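Side-chain contacts in putative chromatin binding protein (Chaetomium thermophilum, PDB 6QP0), which probably acts as a tRNA-dependent ATPase required for tRNA modification by Elongator, binding ATP in a P-loop nucleotide site: residues 10-15 with 167-172; 163-168 with 206-211; 18-23 with 197-202. One frame throughout, in Å; residues are numbered along the deposited sequence.

Interaction 1: 10-15 with 167-172. With ADP (adenosine-5'-diphosphate), chain B; AF3 (aluminum fluoride), chain C.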
loop_
_atom_site.group_PDB
_atom_site.type_symbol
_atom_site.label_atom_id
_atom_site.label_comp_id
_atom_site.label_asym_id
_atom_site.label_seq_id
_atom_site.Cartn_x
_atom_site.Cartn_y
_atom_site.Cartn_z
ATOM N N LEU A 10 -7.859 -3.560 2.124
ATOM C CA LEU A 10 -8.665 -4.408 1.266
ATOM C C LEU A 10 -8.772 -3.794 -0.122
ATOM O O LEU A 10 -8.444 -2.626 -0.335
ATOM C CB LEU A 10 -10.049 -4.596 1.877
ATOM C CG LEU A 10 -10.117 -5.408 3.169
ATOM C CD1 LEU A 10 -11.548 -5.458 3.674
ATOM C CD2 LEU A 10 -9.574 -6.809 2.953
ATOM N N PRO A 11 -9.226 -4.571 -1.101
ATOM C CA PRO A 11 -9.525 -3.991 -2.416
ATOM C C PRO A 11 -10.568 -2.889 -2.295
ATOM O O PRO A 11 -11.606 -3.060 -1.654
ATOM C CB PRO A 11 -10.051 -5.187 -3.220
ATOM C CG PRO A 11 -9.505 -6.388 -2.519
ATOM C CD PRO A 11 -9.439 -6.029 -1.071
ATOM N N SER A 12 -10.280 -1.748 -2.920
ATOM C CA SER A 12 -11.199 -0.610 -2.937
ATOM C C SER A 12 -11.507 -0.127 -1.520
ATOM O O SER A 12 -12.639 0.241 -1.198
ATOM C CB SER A 12 -12.492 -0.957 -3.683
ATOM O OG SER A 12 -12.418 -2.243 -4.276
ATOM N N SER A 13 -10.484 -0.114 -0.669
ATOM C CA SER A 13 -10.623 0.324 0.712
ATOM C C SER A 13 -10.140 1.752 0.933
ATOM O O SER A 13 -10.227 2.253 2.058
ATOM C CB SER A 13 -9.862 -0.624 1.644
ATOM O OG SER A 13 -8.480 -0.650 1.331
ATOM N N GLY A 14 -9.638 2.414 -0.103
ATOM C CA GLY A 14 -9.167 3.776 0.014
ATOM C C GLY A 14 -7.666 3.944 0.093
ATOM O O GLY A 14 -7.207 5.008 0.526
ATOM N N LYS A 15 -6.891 2.937 -0.310
ATOM C CA LYS A 15 -5.437 3.048 -0.273
ATOM C C LYS A 15 -4.958 4.232 -1.105
ATOM O O LYS A 15 -4.243 5.111 -0.610
ATOM C CB LYS A 15 -4.801 1.749 -0.772
ATOM C CG LYS A 15 -5.023 0.552 0.139
ATOM C CD LYS A 15 -4.428 -0.719 -0.455
ATOM C CE LYS A 15 -5.488 -1.579 -1.127
ATOM N NZ LYS A 15 -6.246 -0.842 -2.175
ATOM N N GLU A 167 -19.171 -1.926 -1.749
ATOM C CA GLU A 167 -19.994 -0.977 -2.489
ATOM C C GLU A 167 -19.186 -0.280 -3.575
ATOM O O GLU A 167 -19.652 -0.139 -4.712
ATOM C CB GLU A 167 -20.600 0.052 -1.535
ATOM N N VAL A 168 -17.967 0.154 -3.249
ATOM C CA VAL A 168 -17.142 0.866 -4.220
ATOM C C VAL A 168 -16.920 0.010 -5.462
ATOM O O VAL A 168 -17.145 0.457 -6.593
ATOM C CB VAL A 168 -15.804 1.281 -3.581
ATOM C CG1 VAL A 168 -14.841 1.791 -4.646
ATOM C CG2 VAL A 168 -16.036 2.336 -2.516
ATOM N N ASN A 169 -16.464 -1.230 -5.270
ATOM C CA ASN A 169 -16.168 -2.088 -6.412
ATOM C C ASN A 169 -17.396 -2.297 -7.289
ATOM O O ASN A 169 -17.264 -2.503 -8.501
ATOM C CB ASN A 169 -15.623 -3.433 -5.931
ATOM C CG ASN A 169 -14.936 -4.210 -7.035
ATOM O OD1 ASN A 169 -13.779 -3.947 -7.368
ATOM N ND2 ASN A 169 -15.643 -5.175 -7.609
ATOM N N GLU A 170 -18.593 -2.248 -6.701
ATOM C CA GLU A 170 -19.812 -2.377 -7.493
ATOM C C GLU A 170 -20.035 -1.143 -8.358
ATOM O O GLU A 170 -20.347 -1.255 -9.549
ATOM C CB GLU A 170 -21.013 -2.612 -6.576
ATOM C CG GLU A 170 -20.931 -3.882 -5.749
ATOM C CD GLU A 170 -20.842 -5.133 -6.600
ATOM O OE1 GLU A 170 -21.400 -5.138 -7.718
ATOM O OE2 GLU A 170 -20.209 -6.109 -6.148
ATOM N N ARG A 171 -19.884 0.050 -7.775
ATOM C CA ARG A 171 -20.057 1.272 -8.551
ATOM C C ARG A 171 -19.027 1.366 -9.669
ATOM O O ARG A 171 -19.328 1.890 -10.747
ATOM C CB ARG A 171 -19.959 2.499 -7.643
ATOM C CG ARG A 171 -20.798 2.415 -6.374
ATOM N NH1 ARG A 171 -21.655 3.464 -2.116
ATOM N NH2 ARG A 171 -23.098 3.411 -3.897
ATOM N N ARG A 172 -17.812 0.865 -9.434
ATOM C CA ARG A 172 -16.790 0.864 -10.473
ATOM C C ARG A 172 -17.033 -0.234 -11.500
ATOM O O ARG A 172 -16.715 -0.048 -12.681
ATOM C CB ARG A 172 -15.406 0.721 -9.839
ATOM C CG ARG A 172 -14.957 1.983 -9.121
ATOM C CD ARG A 172 -13.619 1.814 -8.426
ATOM N NE ARG A 172 -13.095 3.099 -7.968
ATOM C CZ ARG A 172 -11.988 3.248 -7.247
ATOM N NH1 ARG A 172 -11.276 2.188 -6.889
ATOM N NH2 ARG A 172 -11.593 4.461 -6.884
HETATM P PB ADP B . -8.171 1.642 -3.686
HETATM O O1B ADP B . -7.263 2.261 -4.725
HETATM O O2B ADP B . -8.696 0.326 -4.189
HETATM O O3B ADP B . -7.406 1.409 -2.406
HETATM P PA ADP B . -9.513 4.249 -3.729
HETATM O O1A ADP B . -9.327 4.457 -5.213
HETATM O O2A ADP B . -8.428 4.974 -2.963
HETATM O O3A ADP B . -9.464 2.633 -3.392
HETATM O "O5'" ADP B . -11.010 4.812 -3.286
HETATM C "C5'" ADP B . -12.137 4.042 -3.657
HETATM C "C4'" ADP B . -13.282 4.835 -3.709
HETATM O "O4'" ADP B . -13.798 5.099 -2.315
HETATM C "C3'" ADP B . -12.956 6.276 -4.332
HETATM O "O3'" ADP B . -14.114 6.752 -5.161
HETATM C "C2'" ADP B . -12.788 7.025 -3.360
HETATM O "O2'" ADP B . -13.316 8.373 -3.675
HETATM C "C1'" ADP B . -13.628 6.371 -2.084
HETATM N N9 ADP B . -12.857 6.530 -0.898
HETATM C C8 ADP B . -11.674 6.049 -0.519
HETATM N N7 ADP B . -11.429 6.532 0.705
HETATM C C5 ADP B . -12.469 7.305 1.063
HETATM C C6 ADP B . -12.724 8.031 2.207
HETATM N N6 ADP B . -12.309 8.471 3.534
HETATM N N1 ADP B . -13.843 8.726 2.321
HETATM C C2 ADP B . -14.744 8.727 1.311
HETATM N N3 ADP B . -14.501 8.016 0.183
HETATM C C4 ADP B . -13.360 7.308 0.068
HETATM AL AL AF3 C . -7.415 -0.232 -5.882
HETATM F F1 AF3 C . -5.985 0.700 -5.779
HETATM F F2 AF3 C . -8.715 0.317 -6.846
HETATM F F3 AF3 C . -7.731 -1.414 -4.692
#

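Interaction 2: 163-168 with 206-211. With ADP (adenosine-5'-diphosphate), chain B.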
loop_
_atom_site.group_PDB
_atom_site.type_symbol
_atom_site.label_atom_id
_atom_site.label_comp_id
_atom_site.label_asym_id
_atom_site.label_seq_id
_atom_site.Cartn_x
_atom_site.Cartn_y
_atom_site.Cartn_z
ATOM N N GLU A 163 -17.955 -3.621 3.869
ATOM C CA GLU A 163 -19.196 -3.259 3.193
ATOM C C GLU A 163 -19.008 -2.017 2.332
ATOM O O GLU A 163 -19.396 -2.000 1.158
ATOM C CB GLU A 163 -20.306 -3.040 4.222
ATOM N N LYS A 164 -18.424 -0.959 2.902
ATOM C CA LYS A 164 -18.170 0.245 2.118
ATOM C C LYS A 164 -17.175 -0.027 0.998
ATOM O O LYS A 164 -17.247 0.605 -0.062
ATOM C CB LYS A 164 -17.659 1.370 3.018
ATOM C CG LYS A 164 -18.704 1.911 3.982
ATOM N N ALA A 165 -16.244 -0.960 1.210
ATOM C CA ALA A 165 -15.317 -1.331 0.148
ATOM C C ALA A 165 -16.027 -2.119 -0.945
ATOM O O ALA A 165 -15.802 -1.879 -2.138
ATOM C CB ALA A 165 -14.154 -2.137 0.724
ATOM N N ARG A 166 -16.893 -3.061 -0.561
ATOM C CA ARG A 166 -17.638 -3.821 -1.558
ATOM C C ARG A 166 -18.524 -2.903 -2.391
ATOM O O ARG A 166 -18.625 -3.067 -3.611
ATOM C CB ARG A 166 -18.477 -4.908 -0.886
ATOM C CG ARG A 166 -19.117 -5.873 -1.877
ATOM C CD ARG A 166 -19.980 -6.929 -1.194
ATOM N NE ARG A 166 -19.189 -7.984 -0.563
ATOM C CZ ARG A 166 -18.959 -8.085 0.745
ATOM N NH1 ARG A 166 -19.460 -7.197 1.594
ATOM N NH2 ARG A 166 -18.226 -9.090 1.205
ATOM N N GLU A 167 -19.171 -1.926 -1.749
ATOM C CA GLU A 167 -19.994 -0.977 -2.489
ATOM C C GLU A 167 -19.186 -0.280 -3.575
ATOM O O GLU A 167 -19.652 -0.139 -4.712
ATOM C CB GLU A 167 -20.600 0.052 -1.535
ATOM N N VAL A 168 -17.967 0.154 -3.249
ATOM C CA VAL A 168 -17.142 0.866 -4.220
ATOM C C VAL A 168 -16.920 0.010 -5.462
ATOM O O VAL A 168 -17.145 0.457 -6.593
ATOM C CB VAL A 168 -15.804 1.281 -3.581
ATOM C CG1 VAL A 168 -14.841 1.791 -4.646
ATOM C CG2 VAL A 168 -16.036 2.336 -2.516
ATOM N N SER A 206 -15.398 -12.060 -8.407
ATOM C CA SER A 206 -14.719 -13.253 -7.907
ATOM C C SER A 206 -13.362 -12.898 -7.310
ATOM O O SER A 206 -13.038 -13.303 -6.185
ATOM C CB SER A 206 -14.558 -14.275 -9.035
ATOM O OG SER A 206 -13.906 -15.456 -8.594
ATOM N N ASN A 207 -12.550 -12.138 -8.049
ATOM C CA ASN A 207 -11.238 -11.748 -7.549
ATOM C C ASN A 207 -11.353 -10.882 -6.300
ATOM O O ASN A 207 -10.506 -10.958 -5.401
ATOM C CB ASN A 207 -10.461 -10.998 -8.633
ATOM C CG ASN A 207 -9.049 -10.642 -8.196
ATOM O OD1 ASN A 207 -8.407 -11.395 -7.467
ATOM N ND2 ASN A 207 -8.567 -9.486 -8.635
ATOM N N TRP A 208 -12.389 -10.039 -6.232
ATOM C CA TRP A 208 -12.540 -9.122 -5.106
ATOM C C TRP A 208 -12.844 -9.879 -3.818
ATOM O O TRP A 208 -12.190 -9.662 -2.791
ATOM C CB TRP A 208 -13.645 -8.107 -5.413
ATOM C CG TRP A 208 -13.689 -6.941 -4.477
ATOM C CD1 TRP A 208 -13.151 -5.709 -4.684
ATOM C CD2 TRP A 208 -14.312 -6.897 -3.190
ATOM N NE1 TRP A 208 -13.398 -4.897 -3.604
ATOM C CE2 TRP A 208 -14.107 -5.604 -2.672
ATOM C CE3 TRP A 208 -15.021 -7.826 -2.424
ATOM C CZ2 TRP A 208 -14.582 -5.217 -1.425
ATOM C CZ3 TRP A 208 -15.493 -7.439 -1.188
ATOM C CH2 TRP A 208 -15.273 -6.147 -0.700
ATOM N N GLU A 209 -13.832 -10.779 -3.853
ATOM C CA GLU A 209 -14.218 -11.502 -2.647
ATOM C C GLU A 209 -13.061 -12.336 -2.110
ATOM O O GLU A 209 -12.743 -12.282 -0.916
ATOM C CB GLU A 209 -15.429 -12.397 -2.925
ATOM C CG GLU A 209 -16.714 -11.652 -3.263
ATOM C CD GLU A 209 -17.172 -10.730 -2.150
ATOM O OE1 GLU A 209 -18.091 -9.917 -2.390
ATOM O OE2 GLU A 209 -16.614 -10.816 -1.037
ATOM N N ASN A 210 -12.422 -13.126 -2.978
ATOM C CA ASN A 210 -11.333 -13.985 -2.526
ATOM C C ASN A 210 -10.172 -13.174 -1.963
ATOM O O ASN A 210 -9.471 -13.644 -1.059
ATOM C CB ASN A 210 -10.855 -14.876 -3.676
ATOM C CG ASN A 210 -11.976 -15.710 -4.274
ATOM O OD1 ASN A 210 -12.166 -15.741 -5.490
ATOM N ND2 ASN A 210 -12.730 -16.383 -3.415
ATOM N N LEU A 211 -9.952 -11.956 -2.474
ATOM C CA LEU A 211 -8.893 -11.106 -1.937
ATOM C C LEU A 211 -9.173 -10.732 -0.485
ATOM O O LEU A 211 -8.294 -10.842 0.376
ATOM C CB LEU A 211 -8.737 -9.846 -2.789
ATOM C CG LEU A 211 -7.579 -9.829 -3.786
ATOM C CD1 LEU A 211 -7.635 -8.568 -4.630
ATOM C CD2 LEU A 211 -6.237 -9.935 -3.073
HETATM P PB ADP B . -8.171 1.642 -3.686
HETATM O O1B ADP B . -7.263 2.261 -4.725
HETATM O O2B ADP B . -8.696 0.326 -4.189
HETATM O O3B ADP B . -7.406 1.409 -2.406
HETATM P PA ADP B . -9.513 4.249 -3.729
HETATM O O1A ADP B . -9.327 4.457 -5.213
HETATM O O2A ADP B . -8.428 4.974 -2.963
HETATM O O3A ADP B . -9.464 2.633 -3.392
HETATM O "O5'" ADP B . -11.010 4.812 -3.286
HETATM C "C5'" ADP B . -12.137 4.042 -3.657
HETATM C "C4'" ADP B . -13.282 4.835 -3.709
HETATM O "O4'" ADP B . -13.798 5.099 -2.315
HETATM C "C3'" ADP B . -12.956 6.276 -4.332
HETATM O "O3'" ADP B . -14.114 6.752 -5.161
HETATM C "C2'" ADP B . -12.788 7.025 -3.360
HETATM O "O2'" ADP B . -13.316 8.373 -3.675
HETATM C "C1'" ADP B . -13.628 6.371 -2.084
HETATM N N9 ADP B . -12.857 6.530 -0.898
HETATM C C8 ADP B . -11.674 6.049 -0.519
HETATM N N7 ADP B . -11.429 6.532 0.705
HETATM C C5 ADP B . -12.469 7.305 1.063
HETATM C C6 ADP B . -12.724 8.031 2.207
HETATM N N6 ADP B . -12.309 8.471 3.534
HETATM N N1 ADP B . -13.843 8.726 2.321
HETATM C C2 ADP B . -14.744 8.727 1.311
HETATM N N3 ADP B . -14.501 8.016 0.183
HETATM C C4 ADP B . -13.360 7.308 0.068
#

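Interaction 3: 18-23 with 197-202. With ADP (adenosine-5'-diphosphate), chain B.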
loop_
_atom_site.group_PDB
_atom_site.type_symbol
_atom_site.label_atom_id
_atom_site.label_comp_id
_atom_site.label_asym_id
_atom_site.label_seq_id
_atom_site.Cartn_x
_atom_site.Cartn_y
_atom_site.Cartn_z
ATOM N N ARG A 18 -5.947 7.688 0.406
ATOM C CA ARG A 18 -5.112 8.059 1.543
ATOM C C ARG A 18 -3.656 8.253 1.135
ATOM O O ARG A 18 -2.970 9.120 1.688
ATOM C CB ARG A 18 -5.213 6.997 2.638
ATOM C CG ARG A 18 -6.134 7.366 3.798
ATOM C CD ARG A 18 -7.575 7.573 3.353
ATOM N NE ARG A 18 -8.495 7.569 4.488
ATOM C CZ ARG A 18 -8.716 8.611 5.286
ATOM N NH1 ARG A 18 -8.081 9.759 5.086
ATOM N NH2 ARG A 18 -9.572 8.504 6.292
ATOM N N ALA A 19 -3.165 7.463 0.175
ATOM C CA ALA A 19 -1.776 7.597 -0.253
ATOM C C ALA A 19 -1.518 8.967 -0.870
ATOM O O ALA A 19 -0.463 9.570 -0.643
ATOM C CB ALA A 19 -1.423 6.488 -1.244
ATOM N N ARG A 20 -2.467 9.472 -1.661
ATOM C CA ARG A 20 -2.335 10.817 -2.208
ATOM C C ARG A 20 -2.232 11.847 -1.091
ATOM O O ARG A 20 -1.340 12.703 -1.098
ATOM C CB ARG A 20 -3.520 11.130 -3.120
ATOM C CG ARG A 20 -3.546 10.319 -4.405
ATOM C CD ARG A 20 -4.917 10.369 -5.061
ATOM N NE ARG A 20 -4.951 9.632 -6.320
ATOM C CZ ARG A 20 -6.066 9.275 -6.950
ATOM N NH1 ARG A 20 -7.250 9.577 -6.435
ATOM N NH2 ARG A 20 -5.996 8.608 -8.093
ATOM N N GLN A 21 -3.145 11.775 -0.117
ATOM C CA GLN A 21 -3.103 12.690 1.018
ATOM C C GLN A 21 -1.757 12.623 1.727
ATOM O O GLN A 21 -1.173 13.661 2.068
ATOM C CB GLN A 21 -4.235 12.357 1.991
ATOM C CG GLN A 21 -5.625 12.420 1.375
ATOM C CD GLN A 21 -6.710 11.951 2.328
ATOM O OE1 GLN A 21 -6.503 11.882 3.540
ATOM N NE2 GLN A 21 -7.875 11.622 1.781
ATOM N N LEU A 22 -1.248 11.413 1.957
ATOM C CA LEU A 22 0.056 11.268 2.591
ATOM C C LEU A 22 1.142 11.945 1.767
ATOM O O LEU A 22 2.006 12.639 2.317
ATOM C CB LEU A 22 0.377 9.787 2.786
ATOM C CG LEU A 22 1.654 9.468 3.562
ATOM C CD1 LEU A 22 1.525 9.882 5.017
ATOM C CD2 LEU A 22 1.984 7.988 3.454
ATOM N N TYR A 23 1.120 11.752 0.445
ATOM C CA TYR A 23 2.094 12.402 -0.424
ATOM C C TYR A 23 2.038 13.915 -0.263
ATOM O O TYR A 23 3.055 14.560 0.017
ATOM C CB TYR A 23 1.838 12.004 -1.881
ATOM C CG TYR A 23 2.841 12.556 -2.873
ATOM C CD1 TYR A 23 2.769 13.875 -3.309
ATOM C CD2 TYR A 23 3.849 11.751 -3.388
ATOM C CE1 TYR A 23 3.681 14.377 -4.218
ATOM C CE2 TYR A 23 4.763 12.245 -4.299
ATOM C CZ TYR A 23 4.675 13.556 -4.711
ATOM O OH TYR A 23 5.588 14.046 -5.617
ATOM N N GLU A 197 -4.375 0.562 -16.603
ATOM C CA GLU A 197 -3.427 0.941 -15.561
ATOM C C GLU A 197 -4.017 2.060 -14.700
ATOM O O GLU A 197 -3.338 3.057 -14.398
ATOM C CB GLU A 197 -2.097 1.372 -16.192
ATOM C CG GLU A 197 -2.180 2.619 -17.062
ATOM C CD GLU A 197 -0.846 2.978 -17.702
ATOM O OE1 GLU A 197 0.053 3.459 -16.980
ATOM O OE2 GLU A 197 -0.696 2.773 -18.927
ATOM N N SER A 198 -5.259 1.889 -14.286
ATOM C CA SER A 198 -6.041 2.956 -13.682
ATOM C C SER A 198 -6.145 2.786 -12.171
ATOM O O SER A 198 -5.965 1.695 -11.624
ATOM C CB SER A 198 -7.446 2.992 -14.296
ATOM O OG SER A 198 -8.233 4.020 -13.719
ATOM N N ASP A 199 -6.435 3.900 -11.500
ATOM C CA ASP A 199 -6.716 3.912 -10.073
ATOM C C ASP A 199 -8.185 3.653 -9.759
ATOM O O ASP A 199 -8.546 3.568 -8.581
ATOM C CB ASP A 199 -6.301 5.257 -9.463
ATOM C CG ASP A 199 -4.802 5.379 -9.278
ATOM O OD1 ASP A 199 -4.126 4.333 -9.186
ATOM O OD2 ASP A 199 -4.301 6.522 -9.211
ATOM N N GLU A 200 -9.039 3.533 -10.782
ATOM C CA GLU A 200 -10.462 3.272 -10.586
ATOM C C GLU A 200 -10.958 2.123 -11.461
ATOM O O GLU A 200 -12.158 2.035 -11.743
ATOM C CB GLU A 200 -11.289 4.538 -10.848
ATOM C CG GLU A 200 -10.595 5.603 -11.693
ATOM C CD GLU A 200 -9.722 6.538 -10.871
ATOM O OE1 GLU A 200 -10.099 6.855 -9.721
ATOM O OE2 GLU A 200 -8.658 6.957 -11.376
ATOM N N GLU A 201 -10.066 1.236 -11.892
ATOM C CA GLU A 201 -10.484 0.029 -12.603
ATOM C C GLU A 201 -11.011 -0.989 -11.598
ATOM O O GLU A 201 -10.318 -1.304 -10.626
ATOM C CB GLU A 201 -9.317 -0.564 -13.390
ATOM C CG GLU A 201 -9.528 -0.630 -14.897
ATOM C CD GLU A 201 -10.487 -1.731 -15.311
ATOM O OE1 GLU A 201 -11.471 -1.431 -16.020
ATOM O OE2 GLU A 201 -10.258 -2.897 -14.924
ATOM N N PRO A 202 -12.217 -1.516 -11.786
ATOM C CA PRO A 202 -12.775 -2.443 -10.797
ATOM C C PRO A 202 -12.145 -3.824 -10.884
ATOM O O PRO A 202 -11.536 -4.208 -11.884
ATOM C CB PRO A 202 -14.261 -2.496 -11.165
ATOM C CG PRO A 202 -14.270 -2.272 -12.638
ATOM C CD PRO A 202 -13.148 -1.292 -12.910
HETATM P PB ADP B . -8.171 1.642 -3.686
HETATM O O1B ADP B . -7.263 2.261 -4.725
HETATM O O2B ADP B . -8.696 0.326 -4.189
HETATM O O3B ADP B . -7.406 1.409 -2.406
HETATM P PA ADP B . -9.513 4.249 -3.729
HETATM O O1A ADP B . -9.327 4.457 -5.213
HETATM O O2A ADP B . -8.428 4.974 -2.963
HETATM O O3A ADP B . -9.464 2.633 -3.392
HETATM O "O5'" ADP B . -11.010 4.812 -3.286
HETATM C "C5'" ADP B . -12.137 4.042 -3.657
HETATM C "C4'" ADP B . -13.282 4.835 -3.709
HETATM O "O4'" ADP B . -13.798 5.099 -2.315
HETATM C "C3'" ADP B . -12.956 6.276 -4.332
HETATM O "O3'" ADP B . -14.114 6.752 -5.161
HETATM C "C2'" ADP B . -12.788 7.025 -3.360
HETATM O "O2'" ADP B . -13.316 8.373 -3.675
HETATM C "C1'" ADP B . -13.628 6.371 -2.084
HETATM N N9 ADP B . -12.857 6.530 -0.898
HETATM C C8 ADP B . -11.674 6.049 -0.519
HETATM N N7 ADP B . -11.429 6.532 0.705
HETATM C C5 ADP B . -12.469 7.305 1.063
HETATM C C6 ADP B . -12.724 8.031 2.207
HETATM N N6 ADP B . -12.309 8.471 3.534
HETATM N N1 ADP B . -13.843 8.726 2.321
HETATM C C2 ADP B . -14.744 8.727 1.311
HETATM N N3 ADP B . -14.501 8.016 0.183
HETATM C C4 ADP B . -13.360 7.308 0.068
#

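Interaction 1: 10-15 with 167-172
S12 and V168 meet carbon to carbon: S12 CB lies 3.7 Å from V168 CG1, a contact that joins the loop after strand 4-9 to helix 162-174. V168 can be followed outward from its backbone. Its CB still faces the serine, 4.0 Å from S12 CB. CG1, anti to the backbone N (chi1 170°), turns on toward the nucleotide and stops 3.5 Å from ADP C4', while also lying over the rim of one face of the R172 guanidinium. CG2, the other branch, reaches the ribose ring oxygen, 3.6 Å from ADP O4'; W233 packs on the same valine. The polar ends nearby are satisfied elsewhere: S12 OG stands 3.8 Å from N169 OD1, but it pairs with W208 NE1, and the asparagine oxygen accepts from the backbone N of Y203.

The phosphates are held from two sides. From the helix, the R172 chain runs extended from CG to NE and sets NH2 2.8 Å from ADP O1A, with the oxygen in the guanidinium plane and the bond nearly straight at 168°. From the loop, S12 N points at AF3 F3 at 170°, and K15 NZ donates both to ADP O3B and to AF3 F3. Backbone amides, most of them in weak bonds, and the K15 amine gather round the beta phosphate and the aluminum fluoride, with G14 just before helix 15-31: the signature of a Walker A P-loop.

Interaction 2: 163-168 with 206-211
R166 NE donates to E209 OE1 over 2.9 Å, the shorter of the two bonds between 163-168 and 206-211, and at 176° it is practically straight. A second, longer bond runs from R166 NH2 to E209 OE2 at 3.3 Å. The arginine thus grips the carboxylate side-on, one nitrogen to each oxygen, and both oxygens use their syn lone pairs. The two flat groups lie only 15° apart, so the pair forms a nearly coplanar, two-bond side-on salt bridge, and having two bonds rather than one should restrain rotation of the carboxylate. A bend in the R166 chain at chi3 (-76°) swings NE round to meet the glutamate.

The W208 indole lies between the helices, next to the ion pair. Its six-membered ring reaches across to the opposite backbone, where W208 CZ2 comes within 3.3 Å of R166 N. Alongside, W208 CH2 touches R166 CB at 3.4 Å, and A165 CB meets the ring edge at W208 CZ2, 3.8 Å away. W208 CH2 also lies over one face of the R166 guanidinium, offset toward its rim, but the two planes are steeply inclined and this is not a parallel stack. Replacing R166 by an alanine is likely to leave the E209 carboxylate without its charged mate and part of the W208 ring uncovered.

At the indole nitrogen, W208 NE1 also makes a weak bond to P11 O in the P-loop, and Y203 meets the ring edge-to-face. With segment axes 11.5 Å apart, the arrangement is a near-antiparallel helix pair with a tryptophan between the helices, bridged by an ion pair and set beside the P-loop.

Interaction 3: 18-23 with 197-202
Helix 15-31, the helix that follows the P-loop, meets the loop that leads into helix 205-213 at the rim of the nucleotide site, where R20 and D199 form a salt bridge. R20 NH2 donates to D199 OD2 over 2.9 Å, but the N-H...acceptor angle is only 132°. The approach is oblique in other respects too: the oxygen is met on its anti side, the guanidinium and carboxylate planes stand 60° apart, and the acceptor is tilted from the plane of the arginine. A single NH group does the touching. R20 has CG anti to the carbonyl carbon (chi1 -68°) and an extended chain from there to NE, which lets it span the distance to an aspartate whose CA lies 11.3 Å from R20 CA. E200 OE2 adds negative charge nearby, 4.5 Å from R20 NH2, beyond salt-bridge range.

The loop is shaped by an ST turn in which E200 N donates to S198 OG at 3.1 Å. D199 belongs to the nucleotide pocket: its O is 3.6 Å from ADP O1A, and its side chain lies about 5 Å from both the magnesium ion and the aluminum fluoride. Near the adenine, R18 lays one guanidinium face by ADP N6. A single-bonded, angled salt bridge at the surface probably holds less firmly than a two-bond grip, but it places the charges of R20 and D199 beside the phosphate site.

Overall arrangement
Interaction 1 is buried, interaction 2 partly so, and interaction 3 lies at the surface. The first two share helix 162-174 and join directly where S12 OG bonds W208 NE1, so the P-loop, that helix and helix 205-213 pack against one another. Interaction 3 ties helix 15-31 to the loop between those two helices, and P202 of that loop packs on R172. Chemistry follows place: a small carbon contact beside the ribose, with the phosphates gripped by polar groups, in interaction 1; a tryptophan beside a two-bond, nearly coplanar salt bridge in interaction 2; a single angled one in interaction 3. All three border ADP in this P-loop NTPase domain, part of a longer protein.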